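Local coordinates for nascent polypeptide-associated complex protein (Methanothermobacter marburgensis, PDB 1TR8), which forms a homodimer that probably binds ribosomal RNA and contacts nascent chains as they emerge from the ribosome, at residues I69-N74 and G92-A97. Numbering follows the deposited sequence.
Sequences IELVMN and GDLAEA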
loop_
_atom_site.group_PDB
_atom_site.type_symbol
_atom_site.label_atom_id
_atom_site.label_comp_id
_atom_site.label_asym_id
_atom_site.label_seq_id
_atom_site.Cartn_x
_atom_site.Cartn_y
_atom_site.Cartn_z
ATOM N N ILE A 69 -5.510 21.962 22.166
ATOM C CA ILE A 69 -6.877 21.426 22.214
ATOM C C ILE A 69 -7.746 22.293 23.106
ATOM O O ILE A 69 -8.810 22.709 22.691
ATOM C CB ILE A 69 -6.885 19.971 22.715
ATOM C CG1 ILE A 69 -6.123 19.085 21.729
ATOM C CG2 ILE A 69 -8.316 19.439 22.862
ATOM C CD1 ILE A 69 -5.862 17.694 22.250
ATOM N N GLU A 70 -7.256 22.597 24.302
ATOM C CA GLU A 70 -7.957 23.456 25.268
ATOM C C GLU A 70 -8.307 24.817 24.677
ATOM O O GLU A 70 -9.441 25.263 24.778
ATOM C CB GLU A 70 -7.101 23.660 26.519
ATOM C CG GLU A 70 -7.128 22.470 27.457
ATOM C CD GLU A 70 -6.104 22.581 28.573
ATOM O OE1 GLU A 70 -5.654 23.718 28.896
ATOM O OE2 GLU A 70 -5.749 21.515 29.136
ATOM N N LEU A 71 -7.329 25.449 24.042
ATOM C CA LEU A 71 -7.510 26.780 23.443
ATOM C C LEU A 71 -8.610 26.783 22.380
ATOM O O LEU A 71 -9.503 27.638 22.368
ATOM C CB LEU A 71 -6.195 27.261 22.827
ATOM C CG LEU A 71 -6.026 28.767 22.604
ATOM C CD1 LEU A 71 -4.579 29.149 22.792
ATOM C CD2 LEU A 71 -6.474 29.196 21.240
ATOM N N VAL A 72 -8.585 25.765 21.529
ATOM C CA VAL A 72 -9.587 25.651 20.474
ATOM C C VAL A 72 -10.991 25.392 21.049
ATOM O O VAL A 72 -11.970 25.959 20.586
ATOM C CB VAL A 72 -9.224 24.535 19.457
ATOM C CG1 VAL A 72 -10.303 24.409 18.392
ATOM C CG2 VAL A 72 -7.888 24.805 18.810
HETATM N N MSE A 73 -11.082 24.537 22.057
HETATM C CA MSE A 73 -12.355 24.251 22.703
HETATM C C MSE A 73 -12.946 25.517 23.331
HETATM O O MSE A 73 -14.139 25.784 23.205
HETATM C CB MSE A 73 -12.151 23.205 23.801
HETATM C CG MSE A 73 -11.768 21.838 23.300
HETATM SE SE MSE A 73 -11.500 20.591 24.786
HETATM C CE MSE A 73 -10.025 21.267 25.552
ATOM N N ASN A 74 -12.115 26.252 24.063
ATOM C CA ASN A 74 -12.585 27.385 24.848
ATOM C C ASN A 74 -12.917 28.588 23.970
ATOM O O ASN A 74 -13.721 29.433 24.337
ATOM C CB ASN A 74 -11.571 27.742 25.949
ATOM C CG ASN A 74 -11.596 26.743 27.125
ATOM O OD1 ASN A 74 -12.285 25.720 27.084
ATOM N ND2 ASN A 74 -10.855 27.051 28.176
ATOM N N GLY A 92 -2.162 20.710 13.064
ATOM C CA GLY A 92 -1.750 21.451 14.267
ATOM C C GLY A 92 -1.770 22.983 14.169
ATOM O O GLY A 92 -1.406 23.679 15.116
ATOM N N ASP A 93 -2.236 23.515 13.046
ATOM C CA ASP A 93 -2.345 24.950 12.884
ATOM C C ASP A 93 -3.564 25.453 13.634
ATOM O O ASP A 93 -4.710 25.083 13.339
ATOM C CB ASP A 93 -2.436 25.327 11.413
ATOM C CG ASP A 93 -2.344 26.825 11.189
ATOM O OD1 ASP A 93 -3.105 27.608 11.808
ATOM O OD2 ASP A 93 -1.534 27.309 10.378
ATOM N N LEU A 94 -3.292 26.315 14.604
ATOM C CA LEU A 94 -4.303 26.759 15.555
ATOM C C LEU A 94 -5.263 27.771 14.934
ATOM O O LEU A 94 -6.466 27.665 15.083
ATOM C CB LEU A 94 -3.594 27.368 16.771
ATOM C CG LEU A 94 -4.374 27.382 18.078
ATOM C CD1 LEU A 94 -4.737 25.985 18.570
ATOM C CD2 LEU A 94 -3.533 28.070 19.122
ATOM N N ALA A 95 -4.729 28.758 14.231
ATOM C CA ALA A 95 -5.569 29.735 13.570
ATOM C C ALA A 95 -6.635 29.041 12.729
ATOM O O ALA A 95 -7.814 29.350 12.856
ATOM C CB ALA A 95 -4.737 30.641 12.705
ATOM N N GLU A 96 -6.214 28.116 11.873
ATOM C CA GLU A 96 -7.121 27.469 10.941
ATOM C C GLU A 96 -8.102 26.536 11.660
ATOM O O GLU A 96 -9.250 26.408 11.253
ATOM C CB GLU A 96 -6.333 26.683 9.910
ATOM C CG GLU A 96 -5.486 27.557 9.011
ATOM C CD GLU A 96 -4.423 26.776 8.272
ATOM O OE1 GLU A 96 -4.414 25.518 8.364
ATOM O OE2 GLU A 96 -3.619 27.432 7.572
ATOM N N ALA A 97 -7.630 25.855 12.701
ATOM C CA ALA A 97 -8.472 24.975 13.492
ATOM C C ALA A 97 -9.626 25.779 14.066
ATOM O O ALA A 97 -10.775 25.369 13.959
ATOM C CB ALA A 97 -7.651 24.330 14.614
#
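V72 and A97 bring the helical backbones of 69-74 and 94-97 closest, with their CA atoms 7.1 Å apart, and no hydrogen bond joins the two segments. Small apolar side chains suit so near an approach: V72 is compact and A97 carries a single methyl. V72 points toward the other helix, and its CG2 presses on L94 CD1 at 3.4 Å, tighter than usual carbon packing, and lies 4.2 Å from A97 CB. The longer L94 reaches across to both V72 and L71: the first torsion (chi1 -156°) sets CG anti to the backbone N, and the fork beyond it puts CD1 on V72 and CD2 on L71 CD2 at 3.8 Å. V72 and L94 slide past each other in opposite directions, whereas L71 and L94 cross almost perpendicularly at the more exposed margin; V72 and A97 are buried. D93 is the N-cap of the helix carrying L94 and A97; its OD1 accepts from E96 N (3.2 Å), which reaches it from above the carboxylate plane, a fitting role for a short acidic side chain. V72 also touches L101, and I69 packs on helix 80-89. This packing of the first helix against the third is characteristic of the compact three-helix UBA domain.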